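Local atomic coordinates of HTH-type transcriptional regulator cbl (Escherichia coli K12, PDB entry 2FYI), a protein that may act as an accessory transcriptional regulator within the cys regulon, a LysR-family DNA-binding protein represented here by its cofactor-binding domain. Residues A[195-206]-A[218-228]. Numbering follows the deposited sequence.
Sequences LKRGQLQRNYVW and VEDIKRQVMES
W206 lays its indole against helix 218-226 with CG anti to the carbonyl carbon (chi1 -60°), and K222, whose CG is likewise anti to its own carbonyl carbon (chi1 -77°) and whose chain runs extended beyond it, lies across the ring face. CG of K222 sits over the centre of the indole, 3.6 Å above its plane, and CE packs as a CH-pi donor 3.6 Å from the centroid of the five-membered ring. NZ follows over the same face in a cation-pi contact, while CB of Q201 covers the opposite face near the rim. At the indole edge, CG2 of I221 meets CZ3 of W206 at 3.6 Å and CG2 of V225 approaches in the ring plane. The indole is thus a knob in the hole formed by V218, I221, K222 and V225. In this LysR cofactor-binding domain, of the periplasmic-binding-protein type, the contact packs helix 218-226, the last of this fragment, against the end of strand 189-196 and the start of helix 203-212. With an alanine in place of W206, the hole would probably lose its filling and the K222 chain the aromatic surface it lies on. CD1 of L195 reaches CG2 of V225 at 3.8 Å, extending the apolar packing to the strand. Beyond it, the type II turn K196-Q199 presents the amide of G198, whose N donates to O of V225 (2.9 Å, 155° at the hydrogen). SD of M226 lies 4.1 Å from CD2 of L200.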
ATOM      1  N   LEU A 195       6.238 -20.485   8.234  1.00 32.09           N
ATOM      2  CA  LEU A 195       6.203 -20.552   9.697  1.00 31.81           C
ATOM      3  C   LEU A 195       7.637 -20.540  10.168  1.00 31.97           C
ATOM      4  O   LEU A 195       8.555 -20.911   9.398  1.00 32.20           O
ATOM      5  CB  LEU A 195       5.568 -21.865  10.173  1.00 31.68           C
ATOM      6  CG  LEU A 195       4.167 -22.144   9.666  1.00 31.56           C
ATOM      7  CD1 LEU A 195       3.776 -23.583   9.830  1.00 30.71           C
ATOM      8  CD2 LEU A 195       3.255 -21.236  10.436  1.00 32.30           C
ATOM      9  N   LYS A 196       7.839 -20.153  11.426  1.00 31.38           N
ATOM     10  CA  LYS A 196       9.159 -20.276  12.035  1.00 32.01           C
ATOM     11  C   LYS A 196       9.557 -21.742  12.183  1.00 31.93           C
ATOM     12  O   LYS A 196       8.775 -22.574  12.664  1.00 31.71           O
ATOM     13  CB  LYS A 196       9.163 -19.595  13.387  1.00 32.38           C
ATOM     14  CG  LYS A 196      10.481 -19.581  14.111  1.00 32.14           C
ATOM     15  CD  LYS A 196      10.234 -18.787  15.380  1.00 33.17           C
ATOM     16  CE  LYS A 196      11.216 -19.112  16.472  1.00 33.49           C
ATOM     17  NZ  LYS A 196      12.442 -18.349  16.229  1.00 33.65           N
ATOM     18  N   ARG A 197      10.766 -22.066  11.757  1.00 32.33           N
ATOM     19  CA  ARG A 197      11.224 -23.457  11.801  1.00 33.13           C
ATOM     20  C   ARG A 197      11.457 -23.948  13.226  1.00 32.62           C
ATOM     21  O   ARG A 197      11.909 -23.191  14.079  1.00 32.35           O
ATOM     22  CB  ARG A 197      12.497 -23.587  10.993  1.00 34.29           C
ATOM     23  CG  ARG A 197      13.098 -24.930  10.967  1.00 35.79           C
ATOM     24  CD  ARG A 197      14.351 -24.820  10.168  1.00 37.67           C
ATOM     25  NE  ARG A 197      14.038 -24.635   8.756  1.00 39.57           N
ATOM     26  CZ  ARG A 197      13.703 -25.643   7.947  1.00 40.96           C
ATOM     27  NH1 ARG A 197      13.640 -26.894   8.436  1.00 42.23           N
ATOM     28  NH2 ARG A 197      13.438 -25.414   6.661  1.00 40.22           N
ATOM     29  N   GLY A 198      11.135 -25.212  13.484  1.00 32.65           N
ATOM     30  CA  GLY A 198      11.217 -25.770  14.832  1.00 32.71           C
ATOM     31  C   GLY A 198      10.260 -25.148  15.853  1.00 33.48           C
ATOM     32  O   GLY A 198      10.350 -25.423  17.040  1.00 34.16           O
ATOM     33  N   GLN A 199       9.326 -24.315  15.420  1.00 33.22           N
ATOM     34  CA  GLN A 199       8.422 -23.689  16.370  1.00 32.66           C
ATOM     35  C   GLN A 199       7.158 -24.536  16.634  1.00 31.80           C
ATOM     36  O   GLN A 199       6.525 -25.012  15.692  1.00 32.72           O
ATOM     37  CB  GLN A 199       8.049 -22.297  15.859  1.00 34.12           C
ATOM     38  CG  GLN A 199       7.359 -21.399  16.867  1.00 35.92           C
ATOM     39  CD  GLN A 199       8.129 -21.311  18.179  1.00 37.21           C
ATOM     40  OE1 GLN A 199       9.377 -21.403  18.201  1.00 38.12           O
ATOM     41  NE2 GLN A 199       7.394 -21.142  19.287  1.00 36.77           N
ATOM     42  N   LEU A 200       6.809 -24.744  17.907  1.00 29.72           N
ATOM     43  CA  LEU A 200       5.502 -25.300  18.286  1.00 27.93           C
ATOM     44  C   LEU A 200       4.361 -24.285  18.062  1.00 28.21           C
ATOM     45  O   LEU A 200       4.572 -23.071  18.184  1.00 28.45           O
ATOM     46  CB  LEU A 200       5.526 -25.707  19.756  1.00 26.93           C
ATOM     47  CG  LEU A 200       6.470 -26.818  20.247  1.00 26.30           C
ATOM     48  CD1 LEU A 200       6.137 -27.204  21.693  1.00 25.25           C
ATOM     49  CD2 LEU A 200       6.390 -28.039  19.344  1.00 25.59           C
ATOM     50  N   GLN A 201       3.153 -24.766  17.754  1.00 28.16           N
ATOM     51  CA  GLN A 201       2.007 -23.875  17.497  1.00 27.72           C
ATOM     52  C   GLN A 201       0.686 -24.310  18.141  1.00 28.71           C
ATOM     53  O   GLN A 201       0.536 -25.462  18.578  1.00 28.72           O
ATOM     54  CB  GLN A 201       1.785 -23.738  16.008  1.00 27.47           C
ATOM     55  CG  GLN A 201       3.015 -23.276  15.225  1.00 28.09           C
ATOM     56  CD  GLN A 201       3.226 -21.758  15.257  1.00 28.03           C
ATOM     57  OE1 GLN A 201       2.433 -20.997  15.848  1.00 28.26           O
ATOM     58  NE2 GLN A 201       4.291 -21.312  14.608  1.00 27.08           N
ATOM     59  N   ARG A 202      -0.268 -23.373  18.198  1.00 29.30           N
ATOM     60  CA  ARG A 202      -1.652 -23.660  18.630  1.00 29.72           C
ATOM     61  C   ARG A 202      -2.374 -24.443  17.544  1.00 29.76           C
ATOM     62  O   ARG A 202      -2.005 -24.353  16.369  1.00 30.91           O
ATOM     63  CB  ARG A 202      -2.418 -22.358  18.868  1.00 30.90           C
ATOM     64  CG  ARG A 202      -1.894 -21.479  20.013  1.00 32.00           C
ATOM     65  CD  ARG A 202      -2.265 -22.082  21.353  1.00 33.01           C
ATOM     66  NE  ARG A 202      -3.529 -22.815  21.249  1.00 33.65           N
ATOM     67  CZ  ARG A 202      -4.734 -22.290  21.467  1.00 33.97           C
ATOM     68  NH1 ARG A 202      -4.877 -21.018  21.831  1.00 34.63           N
ATOM     69  NH2 ARG A 202      -5.806 -23.048  21.335  1.00 34.16           N
ATOM     70  N   ASN A 203      -3.413 -25.182  17.901  1.00 29.47           N
ATOM     71  CA  ASN A 203      -4.077 -26.038  16.915  1.00 30.21           C
ATOM     72  C   ASN A 203      -4.587 -25.276  15.692  1.00 30.66           C
ATOM     73  O   ASN A 203      -4.479 -25.760  14.557  1.00 30.90           O
ATOM     74  CB  ASN A 203      -5.208 -26.849  17.553  1.00 31.31           C
ATOM     75  CG  ASN A 203      -6.314 -25.974  18.137  1.00 32.24           C
ATOM     76  OD1 ASN A 203      -6.062 -25.115  18.977  1.00 32.81           O
ATOM     77  ND2 ASN A 203      -7.552 -26.197  17.689  1.00 32.47           N
ATOM     78  N   TYR A 204      -5.126 -24.076  15.922  1.00 30.58           N
ATOM     79  CA  TYR A 204      -5.700 -23.283  14.839  1.00 30.50           C
ATOM     80  C   TYR A 204      -4.702 -22.769  13.772  1.00 30.89           C
ATOM     81  O   TYR A 204      -5.103 -22.498  12.628  1.00 31.10           O
ATOM     82  CB  TYR A 204      -6.571 -22.153  15.376  1.00 30.27           C
ATOM     83  CG  TYR A 204      -5.885 -21.234  16.332  1.00 30.76           C
ATOM     84  CD1 TYR A 204      -6.232 -21.223  17.688  1.00 31.62           C
ATOM     85  CD2 TYR A 204      -4.891 -20.357  15.900  1.00 30.74           C
ATOM     86  CE1 TYR A 204      -5.599 -20.346  18.603  1.00 31.59           C
ATOM     87  CE2 TYR A 204      -4.241 -19.472  16.796  1.00 31.14           C
ATOM     88  CZ  TYR A 204      -4.599 -19.469  18.145  1.00 31.50           C
ATOM     89  OH  TYR A 204      -3.970 -18.606  19.037  1.00 31.41           O
ATOM     90  N   VAL A 205      -3.422 -22.633  14.126  1.00 30.52           N
ATOM     91  CA  VAL A 205      -2.430 -22.186  13.145  1.00 30.02           C
ATOM     92  C   VAL A 205      -2.306 -23.322  12.164  1.00 30.90           C
ATOM     93  O   VAL A 205      -2.338 -23.112  10.959  1.00 30.69           O
ATOM     94  CB  VAL A 205      -1.036 -21.955  13.773  1.00 29.35           C
ATOM     95  CG1 VAL A 205       0.029 -21.660  12.698  1.00 27.19           C
ATOM     96  CG2 VAL A 205      -1.096 -20.886  14.837  1.00 29.05           C
ATOM     97  N   TRP A 206      -2.189 -24.544  12.690  1.00 32.61           N
ATOM     98  CA  TRP A 206      -2.010 -25.715  11.826  1.00 33.95           C
ATOM     99  C   TRP A 206      -3.196 -25.840  10.879  1.00 34.75           C
ATOM    100  O   TRP A 206      -3.030 -26.109   9.688  1.00 34.09           O
ATOM    101  CB  TRP A 206      -1.817 -26.998  12.626  1.00 34.20           C
ATOM    102  CG  TRP A 206      -0.643 -26.987  13.533  1.00 34.55           C
ATOM    103  CD1 TRP A 206      -0.652 -27.103  14.916  1.00 35.09           C
ATOM    104  CD2 TRP A 206       0.724 -26.864  13.156  1.00 34.59           C
ATOM    105  NE1 TRP A 206       0.636 -27.069  15.408  1.00 34.95           N
ATOM    106  CE2 TRP A 206       1.500 -26.919  14.349  1.00 35.48           C
ATOM    107  CE3 TRP A 206       1.379 -26.714  11.933  1.00 34.10           C
ATOM    108  CZ2 TRP A 206       2.902 -26.820  14.335  1.00 35.03           C
ATOM    109  CZ3 TRP A 206       2.765 -26.618  11.923  1.00 34.46           C
ATOM    110  CH2 TRP A 206       3.509 -26.672  13.113  1.00 34.66           C
ATOM    111  N   VAL A 218      -2.266 -31.583   7.586  1.00 48.86           N
ATOM    112  CA  VAL A 218      -1.729 -31.097   8.867  1.00 49.34           C
ATOM    113  C   VAL A 218      -0.449 -31.844   9.277  1.00 49.38           C
ATOM    114  O   VAL A 218       0.560 -31.207   9.607  1.00 49.06           O
ATOM    115  CB  VAL A 218      -2.815 -31.077  10.008  1.00 49.61           C
ATOM    116  CG1 VAL A 218      -2.205 -31.286  11.394  1.00 48.99           C
ATOM    117  CG2 VAL A 218      -3.597 -29.759   9.969  1.00 49.78           C
ATOM    118  N   GLU A 219      -0.477 -33.177   9.200  1.00 49.43           N
ATOM    119  CA  GLU A 219       0.644 -34.002   9.649  1.00 49.95           C
ATOM    120  C   GLU A 219       1.896 -33.709   8.857  1.00 49.16           C
ATOM    121  O   GLU A 219       2.990 -33.680   9.397  1.00 48.84           O
ATOM    122  CB  GLU A 219       0.307 -35.494   9.573  1.00 52.18           C
ATOM    123  CG  GLU A 219      -0.714 -35.950  10.614  1.00 54.88           C
ATOM    124  CD  GLU A 219      -1.884 -34.965  10.726  1.00 57.08           C
ATOM    125  OE1 GLU A 219      -2.366 -34.484   9.653  1.00 58.08           O
ATOM    126  OE2 GLU A 219      -2.299 -34.651  11.878  1.00 57.28           O
ATOM    127  N   ASP A 220       1.741 -33.472   7.570  1.00 48.87           N
ATOM    128  CA  ASP A 220       2.908 -33.222   6.747  1.00 48.90           C
ATOM    129  C   ASP A 220       3.490 -31.844   7.043  1.00 47.17           C
ATOM    130  O   ASP A 220       4.715 -31.656   7.030  1.00 46.61           O
ATOM    131  CB  ASP A 220       2.566 -33.394   5.262  1.00 50.79           C
ATOM    132  CG  ASP A 220       1.573 -34.529   5.024  1.00 52.05           C
ATOM    133  OD1 ASP A 220       1.882 -35.706   5.358  1.00 52.48           O
ATOM    134  OD2 ASP A 220       0.472 -34.233   4.511  1.00 52.92           O
ATOM    135  N   ILE A 221       2.613 -30.889   7.325  1.00 45.18           N
ATOM    136  CA  ILE A 221       3.070 -29.563   7.713  1.00 44.11           C
ATOM    137  C   ILE A 221       3.888 -29.640   9.015  1.00 42.68           C
ATOM    138  O   ILE A 221       5.039 -29.206   9.050  1.00 42.14           O
ATOM    139  CB  ILE A 221       1.893 -28.560   7.837  1.00 44.44           C
ATOM    140  CG1 ILE A 221       1.250 -28.314   6.466  1.00 44.32           C
ATOM    141  CG2 ILE A 221       2.366 -27.238   8.434  1.00 43.97           C
ATOM    142  CD1 ILE A 221      -0.273 -28.253   6.503  1.00 43.79           C
ATOM    143  N   LYS A 222       3.306 -30.212  10.067  1.00 40.79           N
ATOM    144  CA  LYS A 222       3.999 -30.363  11.342  1.00 39.71           C
ATOM    145  C   LYS A 222       5.323 -31.086  11.189  1.00 40.77           C
ATOM    146  O   LYS A 222       6.345 -30.651  11.708  1.00 40.82           O
ATOM    147  CB  LYS A 222       3.142 -31.148  12.321  1.00 37.66           C
ATOM    148  CG  LYS A 222       2.015 -30.380  12.945  1.00 36.26           C
ATOM    149  CD  LYS A 222       1.188 -31.323  13.807  1.00 35.50           C
ATOM    150  CE  LYS A 222       0.106 -30.578  14.558  1.00 35.04           C
ATOM    151  NZ  LYS A 222      -0.584 -31.476  15.504  1.00 33.92           N
ATOM    152  N   ARG A 223       5.297 -32.203  10.476  1.00 42.63           N
ATOM    153  CA  ARG A 223       6.453 -33.075  10.345  1.00 44.55           C
ATOM    154  C   ARG A 223       7.626 -32.325   9.778  1.00 44.74           C
ATOM    155  O   ARG A 223       8.761 -32.508  10.183  1.00 44.96           O
ATOM    156  CB  ARG A 223       6.106 -34.207   9.402  1.00 45.98           C
ATOM    157  CG  ARG A 223       6.941 -35.455   9.562  1.00 47.94           C
ATOM    158  CD  ARG A 223       6.425 -36.530   8.581  1.00 49.49           C
ATOM    159  NE  ARG A 223       4.973 -36.736   8.705  1.00 50.42           N
ATOM    160  CZ  ARG A 223       4.387 -37.618   9.526  1.00 50.72           C
ATOM    161  NH1 ARG A 223       5.113 -38.418  10.310  1.00 50.40           N
ATOM    162  NH2 ARG A 223       3.058 -37.711   9.557  1.00 50.57           N
ATOM    163  N   GLN A 224       7.317 -31.460   8.835  1.00 45.98           N
ATOM    164  CA  GLN A 224       8.312 -30.763   8.048  1.00 46.64           C
ATOM    165  C   GLN A 224       8.810 -29.470   8.683  1.00 46.36           C
ATOM    166  O   GLN A 224       9.940 -29.069   8.469  1.00 46.48           O
ATOM    167  CB  GLN A 224       7.709 -30.481   6.698  1.00 46.89           C
ATOM    168  CG  GLN A 224       8.699 -30.379   5.609  1.00 47.96           C
ATOM    169  CD  GLN A 224       8.073 -29.705   4.431  1.00 48.92           C
ATOM    170  OE1 GLN A 224       7.207 -30.282   3.767  1.00 49.07           O
ATOM    171  NE2 GLN A 224       8.461 -28.452   4.183  1.00 49.21           N
ATOM    172  N   VAL A 225       7.955 -28.823   9.458  1.00 46.82           N
ATOM    173  CA  VAL A 225       8.363 -27.712  10.308  1.00 47.51           C
ATOM    174  C   VAL A 225       9.278 -28.193  11.431  1.00 49.62           C
ATOM    175  O   VAL A 225      10.098 -27.446  11.950  1.00 49.48           O
ATOM    176  CB  VAL A 225       7.143 -27.078  10.981  1.00 45.83           C
ATOM    177  CG1 VAL A 225       7.570 -26.050  11.996  1.00 45.33           C
ATOM    178  CG2 VAL A 225       6.235 -26.479   9.956  1.00 45.13           C
ATOM    179  N   MET A 226       9.132 -29.449  11.813  1.00 52.22           N
ATOM    180  CA  MET A 226       9.723 -29.882  13.049  1.00 55.35           C
ATOM    181  C   MET A 226      11.011 -30.646  12.832  1.00 58.58           C
ATOM    182  O   MET A 226      11.896 -30.628  13.689  1.00 59.43           O
ATOM    183  CB  MET A 226       8.730 -30.742  13.812  1.00 54.50           C
ATOM    184  CG  MET A 226       8.776 -30.513  15.286  1.00 54.25           C
ATOM    185  SD  MET A 226       8.183 -28.871  15.698  1.00 54.55           S
ATOM    186  CE  MET A 226       6.449 -29.047  15.297  1.00 54.65           C
ATOM    187  N   GLU A 227      11.111 -31.297  11.673  1.00 62.19           N
ATOM    188  CA  GLU A 227      12.146 -32.307  11.380  1.00 65.64           C
ATOM    189  C   GLU A 227      13.593 -31.925  11.725  1.00 67.63           C
ATOM    190  O   GLU A 227      14.430 -32.807  11.955  1.00 68.03           O
ATOM    191  CB  GLU A 227      12.079 -32.707   9.905  1.00 66.28           C
ATOM    192  CG  GLU A 227      12.083 -31.492   8.962  1.00 67.41           C
ATOM    193  CD  GLU A 227      12.593 -31.829   7.575  1.00 67.86           C
ATOM    194  OE1 GLU A 227      13.309 -32.845   7.440  1.00 68.25           O
ATOM    195  OE2 GLU A 227      12.282 -31.083   6.623  1.00 68.00           O
ATOM    196  N   SER A 228      13.892 -30.623  11.746  1.00 69.70           N
ATOM    197  CA  SER A 228      15.260 -30.153  12.030  1.00 71.11           C
ATOM    198  C   SER A 228      15.506 -29.868  13.525  1.00 71.36           C
ATOM    199  O   SER A 228      14.651 -29.302  14.216  1.00 71.59           O
ATOM    200  CB  SER A 228      15.601 -28.923  11.169  1.00 71.57           C
ATOM    201  OG  SER A 228      15.757 -29.281   9.808  1.00 71.59           O
TER